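Local structure of twin-arginine translocation pathway signal (Rhodoferax ferrireducens, 5IM2) at residues Gly169-Lys181 with Leu244-Leu258. The protein probably captures benzoate or a related aromatic carboxylate outside the cytoplasm and delivers it to a TRAP-type membrane transporter. Residues are numbered along the deposited sequence; the frame is centred on the assembly and turned at random.
Sequences GPGVFHTKDKQIK and LTRFHSEFDPAGGAL
The ring of F247 sits in a hollow made by the loop that follows strand 171-175. Its CE2 reaches to 3.3 Å from D177 O, K178 C and Q179 N lie over one face, and the CB of Q179 rests 3.7 Å from CD1. With CG anti to the carbonyl carbon (chi1 -67°), the ring lies with CD1 beside Q179 CB and CE2 by D177 O. With an alanine here, the bend would probably lose its filling under D177 O, K178 C and Q179 CB, and a gap would open. The bend is also tied by T175, whose OG1 touches the CB of F247 and donates to K178 O, and by S249, whose OG donates to I180 O at 2.6 Å. On the same face of the sheet the F173 ring fills the next hollow: its CZ meets L258 CD2 at 3.4 Å, the two side chains crossing nearly at a right angle, while CE2 points at the edge of the F251 ring. F328 of helix 322-332 touches F173 and meets F251 edge-to-face. In the six-stranded mixed sheet of one lobe of this TRAP solute-binding protein, strand 171-175 runs between 228-232 and its antiparallel neighbour 247-251, beyond which 316-320 forms the edge; a classic beta bulge ends the pairing, R246 N and F247 N both donating to T175 O. On the other face, H174 and H248 meet rim to rim, planes 69° apart, and share a 2.8 Å hydrogen bond between their ND1 atoms (165°); the proton may sit on either nitrogen. Their NE2 atoms bond to L231 O and the N315 side chain respectively, and W233 packs against both rings. At the bulge, poorly ordered R246 turns its guanidinium to D177, NH2 forming a 2.8 Å salt bridge with OD1.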
ATOM      1  N   GLY A 169      -0.773   5.094  -5.073  1.00 15.29           N
ATOM      2  CA  GLY A 169      -1.167   5.408  -6.424  1.00 17.33           C
ATOM      3  C   GLY A 169      -1.142   4.182  -7.327  1.00 17.56           C
ATOM      4  O   GLY A 169      -0.784   3.076  -6.915  1.00 15.54           O
ATOM      5  N   PRO A 170      -1.526   4.369  -8.584  1.00 18.63           N
ATOM      6  CA  PRO A 170      -1.630   3.209  -9.485  1.00 14.27           C
ATOM      7  C   PRO A 170      -0.310   2.473  -9.645  1.00 15.52           C
ATOM      8  O   PRO A 170       0.758   3.077  -9.787  1.00 16.93           O
ATOM      9  CB  PRO A 170      -2.093   3.827 -10.805  1.00 18.49           C
ATOM     10  CG  PRO A 170      -2.760   5.130 -10.399  1.00 27.98           C
ATOM     11  CD  PRO A 170      -1.995   5.612  -9.209  1.00 22.05           C
ATOM     12  N   GLY A 171      -0.382   1.138  -9.628  1.00 16.75           N
ATOM     13  CA  GLY A 171       0.819   0.341  -9.803  1.00 17.93           C
ATOM     14  C   GLY A 171       1.421   0.464 -11.195  1.00 20.87           C
ATOM     15  O   GLY A 171       0.727   0.662 -12.198  1.00 19.70           O
ATOM     16  N   VAL A 172       2.757   0.358 -11.258  1.00 14.79           N
ATOM     17  CA  VAL A 172       3.515   0.479 -12.498  1.00 18.84           C
ATOM     18  C   VAL A 172       4.452  -0.726 -12.581  1.00 19.90           C
ATOM     19  O   VAL A 172       4.890  -1.254 -11.556  1.00 17.40           O
ATOM     20  CB  VAL A 172       4.300   1.828 -12.515  1.00 18.45           C
ATOM     21  CG1 VAL A 172       5.227   1.962 -13.697  1.00 20.46           C
ATOM     22  CG2 VAL A 172       3.344   3.015 -12.450  1.00 21.38           C
ATOM     23  N   PHE A 173       4.756  -1.165 -13.800  1.00 17.90           N
ATOM     24  CA  PHE A 173       5.758  -2.203 -14.024  1.00 17.34           C
ATOM     25  C   PHE A 173       7.131  -1.580 -14.262  1.00 19.84           C
ATOM     26  O   PHE A 173       7.281  -0.714 -15.130  1.00 24.88           O
ATOM     27  CB  PHE A 173       5.426  -3.061 -15.249  1.00 20.46           C
ATOM     28  CG  PHE A 173       4.167  -3.865 -15.134  1.00 21.59           C
ATOM     29  CD1 PHE A 173       4.011  -4.799 -14.120  1.00 21.88           C
ATOM     30  CD2 PHE A 173       3.160  -3.720 -16.071  1.00 18.01           C
ATOM     31  CE1 PHE A 173       2.852  -5.545 -14.023  1.00 22.13           C
ATOM     32  CE2 PHE A 173       2.014  -4.495 -16.009  1.00 26.80           C
ATOM     33  CZ  PHE A 173       1.862  -5.407 -14.985  1.00 17.97           C
ATOM     34  N   HIS A 174       8.142  -2.107 -13.579  1.00 18.31           N
ATOM     35  CA  HIS A 174       9.527  -1.668 -13.724  1.00 20.26           C
ATOM     36  C   HIS A 174      10.356  -2.895 -14.051  1.00 23.05           C
ATOM     37  O   HIS A 174      10.414  -3.834 -13.248  1.00 23.13           O
ATOM     38  CB  HIS A 174      10.020  -1.006 -12.441  1.00 22.10           C
ATOM     39  CG  HIS A 174       9.046  -0.014 -11.895  1.00 20.17           C
ATOM     40  ND1 HIS A 174       9.020   1.300 -12.307  1.00 21.17           N
ATOM     41  CD2 HIS A 174       8.038  -0.149 -10.998  1.00 19.04           C
ATOM     42  CE1 HIS A 174       8.025   1.929 -11.711  1.00 18.33           C
ATOM     43  NE2 HIS A 174       7.412   1.075 -10.905  1.00 18.88           N
ATOM     44  N   THR A 175      10.972  -2.910 -15.233  1.00 19.74           N
ATOM     45  CA  THR A 175      11.708  -4.082 -15.688  1.00 20.72           C
ATOM     46  C   THR A 175      13.112  -3.702 -16.129  1.00 24.84           C
ATOM     47  O   THR A 175      13.372  -2.580 -16.557  1.00 24.07           O
ATOM     48  CB  THR A 175      10.988  -4.756 -16.839  1.00 28.87           C
ATOM     49  OG1 THR A 175      10.645  -3.755 -17.800  1.00 26.75           O
ATOM     50  CG2 THR A 175       9.693  -5.426 -16.337  1.00 23.41           C
ATOM     51  N   LYS A 176      14.016  -4.665 -16.038  1.00 22.00           N
ATOM     52  CA  LYS A 176      15.399  -4.421 -16.403  1.00 23.97           C
ATOM     53  C   LYS A 176      15.605  -4.382 -17.917  1.00 28.14           C
ATOM     54  O   LYS A 176      16.321  -3.509 -18.416  1.00 32.00           O
ATOM     55  CB  LYS A 176      16.295  -5.492 -15.767  1.00 31.14           C
ATOM     56  CG  LYS A 176      16.405  -5.378 -14.248  1.00 31.80           C
ATOM     57  CD  LYS A 176      17.535  -6.211 -13.683  1.00 37.61           C
ATOM     58  CE  LYS A 176      17.073  -7.584 -13.290  1.00 38.59           C
ATOM     59  NZ  LYS A 176      18.232  -8.458 -12.909  1.00 41.43           N
ATOM     60  N   ASP A 177      14.986  -5.311 -18.657  1.00 32.48           N
ATOM     61  CA  ASP A 177      15.351  -5.571 -20.049  1.00 35.36           C
ATOM     62  C   ASP A 177      14.187  -5.535 -21.036  1.00 35.72           C
ATOM     63  O   ASP A 177      14.399  -5.189 -22.205  1.00 40.69           O
ATOM     64  CB  ASP A 177      16.017  -6.949 -20.175  1.00 44.12           C
ATOM     65  CG  ASP A 177      17.246  -7.104 -19.291  1.00 56.43           C
ATOM     66  OD1 ASP A 177      18.193  -6.293 -19.404  1.00 58.63           O
ATOM     67  OD2 ASP A 177      17.263  -8.054 -18.474  1.00 57.31           O
ATOM     68  N   LYS A 178      12.985  -5.949 -20.627  1.00 31.51           N
ATOM     69  CA  LYS A 178      11.861  -6.099 -21.552  1.00 28.63           C
ATOM     70  C   LYS A 178      10.862  -4.975 -21.351  1.00 24.81           C
ATOM     71  O   LYS A 178      10.378  -4.763 -20.239  1.00 32.37           O
ATOM     72  CB  LYS A 178      11.114  -7.436 -21.396  1.00 30.51           C
ATOM     73  CG  LYS A 178      10.396  -7.788 -22.733  1.00 37.76           C
ATOM     74  CD  LYS A 178       9.692  -9.120 -22.788  1.00 45.10           C
ATOM     75  CE  LYS A 178       9.314  -9.472 -24.235  1.00 52.91           C
ATOM     76  NZ  LYS A 178      10.321 -10.364 -24.923  1.00 65.95           N
ATOM     77  N   GLN A 179      10.531  -4.281 -22.437  1.00 24.23           N
ATOM     78  CA  GLN A 179       9.403  -3.364 -22.381  1.00 23.72           C
ATOM     79  C   GLN A 179       8.087  -4.132 -22.369  1.00 26.07           C
ATOM     80  O   GLN A 179       7.891  -5.068 -23.146  1.00 24.83           O
ATOM     81  CB  GLN A 179       9.441  -2.422 -23.569  1.00 34.96           C
ATOM     82  CG  GLN A 179       8.280  -1.449 -23.616  1.00 36.43           C
ATOM     83  CD  GLN A 179       8.478  -0.403 -24.694  1.00 42.17           C
ATOM     84  OE1 GLN A 179       8.523  -0.723 -25.890  1.00 49.27           O
ATOM     85  NE2 GLN A 179       8.611   0.853 -24.280  1.00 31.93           N
ATOM     86  N   ILE A 180       7.170  -3.711 -21.504  1.00 21.17           N
ATOM     87  CA  ILE A 180       5.865  -4.353 -21.350  1.00 20.08           C
ATOM     88  C   ILE A 180       4.844  -3.516 -22.117  1.00 22.06           C
ATOM     89  O   ILE A 180       4.367  -2.490 -21.626  1.00 26.01           O
ATOM     90  CB  ILE A 180       5.471  -4.491 -19.874  1.00 25.93           C
ATOM     91  CG1 ILE A 180       6.568  -5.198 -19.057  1.00 23.67           C
ATOM     92  CG2 ILE A 180       4.137  -5.210 -19.752  1.00 21.24           C
ATOM     93  CD1 ILE A 180       6.989  -6.511 -19.612  1.00 28.85           C
ATOM     94  N   LYS A 181       4.509  -3.926 -23.338  1.00 25.67           N
ATOM     95  CA  LYS A 181       3.438  -3.260 -24.070  1.00 23.49           C
ATOM     96  C   LYS A 181       2.117  -4.007 -23.976  1.00 31.61           C
ATOM     97  O   LYS A 181       1.054  -3.379 -23.902  1.00 25.72           O
ATOM     98  CB  LYS A 181       3.815  -3.089 -25.538  1.00 39.59           C
ATOM     99  CG  LYS A 181       4.679  -1.883 -25.814  1.00 53.01           C
ATOM    100  CD  LYS A 181       4.878  -1.752 -27.308  1.00 59.97           C
ATOM    101  CE  LYS A 181       5.233  -0.349 -27.723  1.00 62.56           C
ATOM    102  NZ  LYS A 181       5.029  -0.196 -29.184  1.00 63.67           N
ATOM    103  N   LEU A 244      18.198   0.733 -11.287  1.00 32.60           N
ATOM    104  CA  LEU A 244      18.319  -0.714 -11.433  1.00 32.56           C
ATOM    105  C   LEU A 244      17.421  -1.290 -12.524  1.00 36.22           C
ATOM    106  O   LEU A 244      17.511  -2.494 -12.802  1.00 30.44           O
ATOM    107  CB  LEU A 244      17.997  -1.395 -10.088  1.00 36.54           C
ATOM    108  CG  LEU A 244      18.870  -0.934  -8.906  1.00 41.70           C
ATOM    109  CD1 LEU A 244      18.284  -1.309  -7.559  1.00 45.25           C
ATOM    110  CD2 LEU A 244      20.259  -1.534  -9.046  1.00 44.37           C
ATOM    111  N   THR A 245      16.558  -0.477 -13.134  1.00 31.54           N
ATOM    112  CA  THR A 245      15.651  -0.918 -14.193  1.00 30.73           C
ATOM    113  C   THR A 245      15.684   0.131 -15.296  1.00 37.32           C
ATOM    114  O   THR A 245      16.087   1.272 -15.071  1.00 46.93           O
ATOM    115  CB  THR A 245      14.201  -1.134 -13.685  1.00 30.39           C
ATOM    116  OG1 THR A 245      13.673   0.079 -13.141  1.00 34.97           O
ATOM    117  CG2 THR A 245      14.120  -2.241 -12.634  1.00 22.79           C
ATOM    118  N   ARG A 246      15.295  -0.270 -16.510  1.00 28.52           N
ATOM    119  CA  ARG A 246      15.381   0.608 -17.673  1.00 33.40           C
ATOM    120  C   ARG A 246      14.036   0.926 -18.295  1.00 31.69           C
ATOM    121  O   ARG A 246      13.947   1.891 -19.065  1.00 31.46           O
ATOM    122  CB  ARG A 246      16.249  -0.009 -18.787  1.00 38.00           C
ATOM    123  CG  ARG A 246      17.724   0.248 -18.690  1.00 52.71           C
ATOM    124  CD  ARG A 246      18.421  -0.177 -19.988  1.00 70.44           C
ATOM    125  NE  ARG A 246      18.389  -1.625 -20.176  1.00 78.64           N
ATOM    126  CZ  ARG A 246      19.364  -2.461 -19.826  1.00100.08           C
ATOM    127  NH1 ARG A 246      20.481  -2.007 -19.267  1.00108.24           N
ATOM    128  NH2 ARG A 246      19.227  -3.762 -20.037  1.00109.83           N
ATOM    129  N   PHE A 247      13.020   0.111 -18.041  1.00 26.65           N
ATOM    130  CA  PHE A 247      11.743   0.198 -18.724  1.00 26.43           C
ATOM    131  C   PHE A 247      10.643   0.335 -17.684  1.00 23.48           C
ATOM    132  O   PHE A 247      10.677  -0.326 -16.643  1.00 21.23           O
ATOM    133  CB  PHE A 247      11.505  -1.037 -19.595  1.00 25.87           C
ATOM    134  CG  PHE A 247      12.436  -1.130 -20.749  1.00 36.14           C
ATOM    135  CD1 PHE A 247      12.157  -0.472 -21.930  1.00 37.13           C
ATOM    136  CD2 PHE A 247      13.600  -1.872 -20.648  1.00 38.52           C
ATOM    137  CE1 PHE A 247      13.024  -0.555 -22.999  1.00 42.53           C
ATOM    138  CE2 PHE A 247      14.466  -1.964 -21.710  1.00 45.79           C
ATOM    139  CZ  PHE A 247      14.182  -1.300 -22.889  1.00 41.38           C
ATOM    140  N   HIS A 248       9.682   1.212 -17.962  1.00 24.12           N
ATOM    141  CA  HIS A 248       8.566   1.441 -17.058  1.00 22.31           C
ATOM    142  C   HIS A 248       7.285   1.491 -17.870  1.00 20.89           C
ATOM    143  O   HIS A 248       7.195   2.254 -18.836  1.00 23.95           O
ATOM    144  CB  HIS A 248       8.781   2.747 -16.302  1.00 21.96           C
ATOM    145  CG  HIS A 248      10.155   2.869 -15.722  1.00 24.33           C
ATOM    146  ND1 HIS A 248      10.463   2.468 -14.438  1.00 22.03           N
ATOM    147  CD2 HIS A 248      11.313   3.301 -16.265  1.00 27.49           C
ATOM    148  CE1 HIS A 248      11.753   2.653 -14.217  1.00 27.10           C
ATOM    149  NE2 HIS A 248      12.286   3.171 -15.306  1.00 32.10           N
ATOM    150  N   SER A 249       6.304   0.683 -17.491  1.00 21.45           N
ATOM    151  CA  SER A 249       5.001   0.694 -18.138  1.00 19.43           C
ATOM    152  C   SER A 249       3.947   1.062 -17.102  1.00 20.59           C
ATOM    153  O   SER A 249       3.699   0.302 -16.163  1.00 20.72           O
ATOM    154  CB  SER A 249       4.709  -0.659 -18.782  1.00 19.04           C
ATOM    155  OG  SER A 249       5.433  -0.723 -19.991  1.00 25.70           O
ATOM    156  N   GLU A 250       3.347   2.237 -17.273  1.00 23.11           N
ATOM    157  CA  GLU A 250       2.204   2.670 -16.496  1.00 24.00           C
ATOM    158  C   GLU A 250       0.930   2.436 -17.309  1.00 22.84           C
ATOM    159  O   GLU A 250       0.971   2.078 -18.483  1.00 27.95           O
ATOM    160  CB  GLU A 250       2.363   4.148 -16.100  1.00 20.83           C
ATOM    161  CG  GLU A 250       2.418   5.069 -17.307  1.00 23.35           C
ATOM    162  CD  GLU A 250       2.952   6.484 -17.024  1.00 35.97           C
ATOM    163  OE1 GLU A 250       3.425   6.776 -15.897  1.00 32.79           O
ATOM    164  OE2 GLU A 250       2.900   7.311 -17.964  1.00 42.22           O
ATOM    165  N   PHE A 251      -0.213   2.598 -16.651  1.00 22.47           N
ATOM    166  CA  PHE A 251      -1.514   2.467 -17.293  1.00 21.33           C
ATOM    167  C   PHE A 251      -2.131   3.845 -17.472  1.00 26.96           C
ATOM    168  O   PHE A 251      -2.207   4.617 -16.513  1.00 24.98           O
ATOM    169  CB  PHE A 251      -2.437   1.584 -16.450  1.00 29.45           C
ATOM    170  CG  PHE A 251      -2.133   0.132 -16.592  1.00 23.87           C
ATOM    171  CD1 PHE A 251      -1.074  -0.426 -15.919  1.00 22.14           C
ATOM    172  CD2 PHE A 251      -2.859  -0.653 -17.466  1.00 23.94           C
ATOM    173  CE1 PHE A 251      -0.768  -1.775 -16.084  1.00 23.48           C
ATOM    174  CE2 PHE A 251      -2.563  -1.998 -17.620  1.00 18.00           C
ATOM    175  CZ  PHE A 251      -1.524  -2.545 -16.955  1.00 17.84           C
ATOM    176  N   ASP A 252      -2.547   4.159 -18.691  1.00 23.00           N
ATOM    177  CA  ASP A 252      -3.260   5.413 -18.898  1.00 32.44           C
ATOM    178  C   ASP A 252      -4.462   5.455 -17.952  1.00 25.58           C
ATOM    179  O   ASP A 252      -5.192   4.458 -17.837  1.00 29.22           O
ATOM    180  CB  ASP A 252      -3.721   5.561 -20.346  1.00 37.68           C
ATOM    181  CG  ASP A 252      -4.229   6.963 -20.654  1.00 52.43           C
ATOM    182  OD1 ASP A 252      -3.401   7.823 -21.013  1.00 56.13           O
ATOM    183  OD2 ASP A 252      -5.448   7.210 -20.522  1.00 44.80           O
ATOM    184  N   PRO A 253      -4.708   6.576 -17.266  1.00 29.97           N
ATOM    185  CA  PRO A 253      -5.835   6.627 -16.319  1.00 32.49           C
ATOM    186  C   PRO A 253      -7.170   6.215 -16.912  1.00 32.53           C
ATOM    187  O   PRO A 253      -8.021   5.683 -16.187  1.00 30.16           O
ATOM    188  CB  PRO A 253      -5.860   8.101 -15.896  1.00 34.45           C
ATOM    189  CG  PRO A 253      -4.550   8.641 -16.254  1.00 42.70           C
ATOM    190  CD  PRO A 253      -4.077   7.888 -17.447  1.00 37.09           C
ATOM    191  N   ALA A 254      -7.395   6.477 -18.201  1.00 29.19           N
ATOM    192  CA  ALA A 254      -8.638   6.081 -18.859  1.00 29.15           C
ATOM    193  C   ALA A 254      -8.926   4.596 -18.711  1.00 32.00           C
ATOM    194  O   ALA A 254     -10.090   4.184 -18.785  1.00 36.23           O
ATOM    195  CB  ALA A 254      -8.592   6.440 -20.351  1.00 34.72           C
ATOM    196  N   GLY A 255      -7.892   3.778 -18.548  1.00 30.87           N
ATOM    197  CA  GLY A 255      -8.050   2.345 -18.412  1.00 27.89           C
ATOM    198  C   GLY A 255      -8.158   1.855 -16.992  1.00 36.28           C
ATOM    199  O   GLY A 255      -8.323   0.649 -16.765  1.00 35.98           O
ATOM    200  N   GLY A 256      -8.070   2.748 -16.017  1.00 26.72           N
ATOM    201  CA  GLY A 256      -8.059   2.332 -14.627  1.00 27.02           C
ATOM    202  C   GLY A 256      -6.666   2.056 -14.107  1.00 24.20           C
ATOM    203  O   GLY A 256      -5.645   2.347 -14.730  1.00 24.16           O
ATOM    204  N   ALA A 257      -6.644   1.512 -12.892  1.00 20.16           N
ATOM    205  CA  ALA A 257      -5.415   1.222 -12.174  1.00 20.58           C
ATOM    206  C   ALA A 257      -5.310  -0.281 -12.025  1.00 20.72           C
ATOM    207  O   ALA A 257      -6.186  -0.909 -11.427  1.00 16.26           O
ATOM    208  CB  ALA A 257      -5.413   1.890 -10.801  1.00 20.67           C
ATOM    209  N   LEU A 258      -4.225  -0.854 -12.520  1.00 15.70           N
ATOM    210  CA  LEU A 258      -4.097  -2.299 -12.479  1.00 16.47           C
ATOM    211  C   LEU A 258      -4.213  -2.820 -11.048  1.00 13.82           C
ATOM    212  O   LEU A 258      -4.943  -3.782 -10.788  1.00 18.22           O
ATOM    213  CB  LEU A 258      -2.764  -2.728 -13.097  1.00 15.71           C
ATOM    214  CG  LEU A 258      -2.501  -4.246 -12.998  1.00 17.75           C
ATOM    215  CD1 LEU A 258      -3.521  -4.996 -13.805  1.00 23.13           C
ATOM    216  CD2 LEU A 258      -1.113  -4.541 -13.497  1.00 22.41           C
TER
HETATM  217  O   HOH W   1      -2.016   1.048 -12.832  1.00 17.81           O
HETATM  218  O   HOH W   2      -0.001   3.119 -13.742  1.00 22.14           O
HETATM  219  O   HOH W   3       8.820   0.981 -21.286  1.00 26.83           O
HETATM  220  O   HOH W   4       7.808  -1.304 -19.964  1.00 27.97           O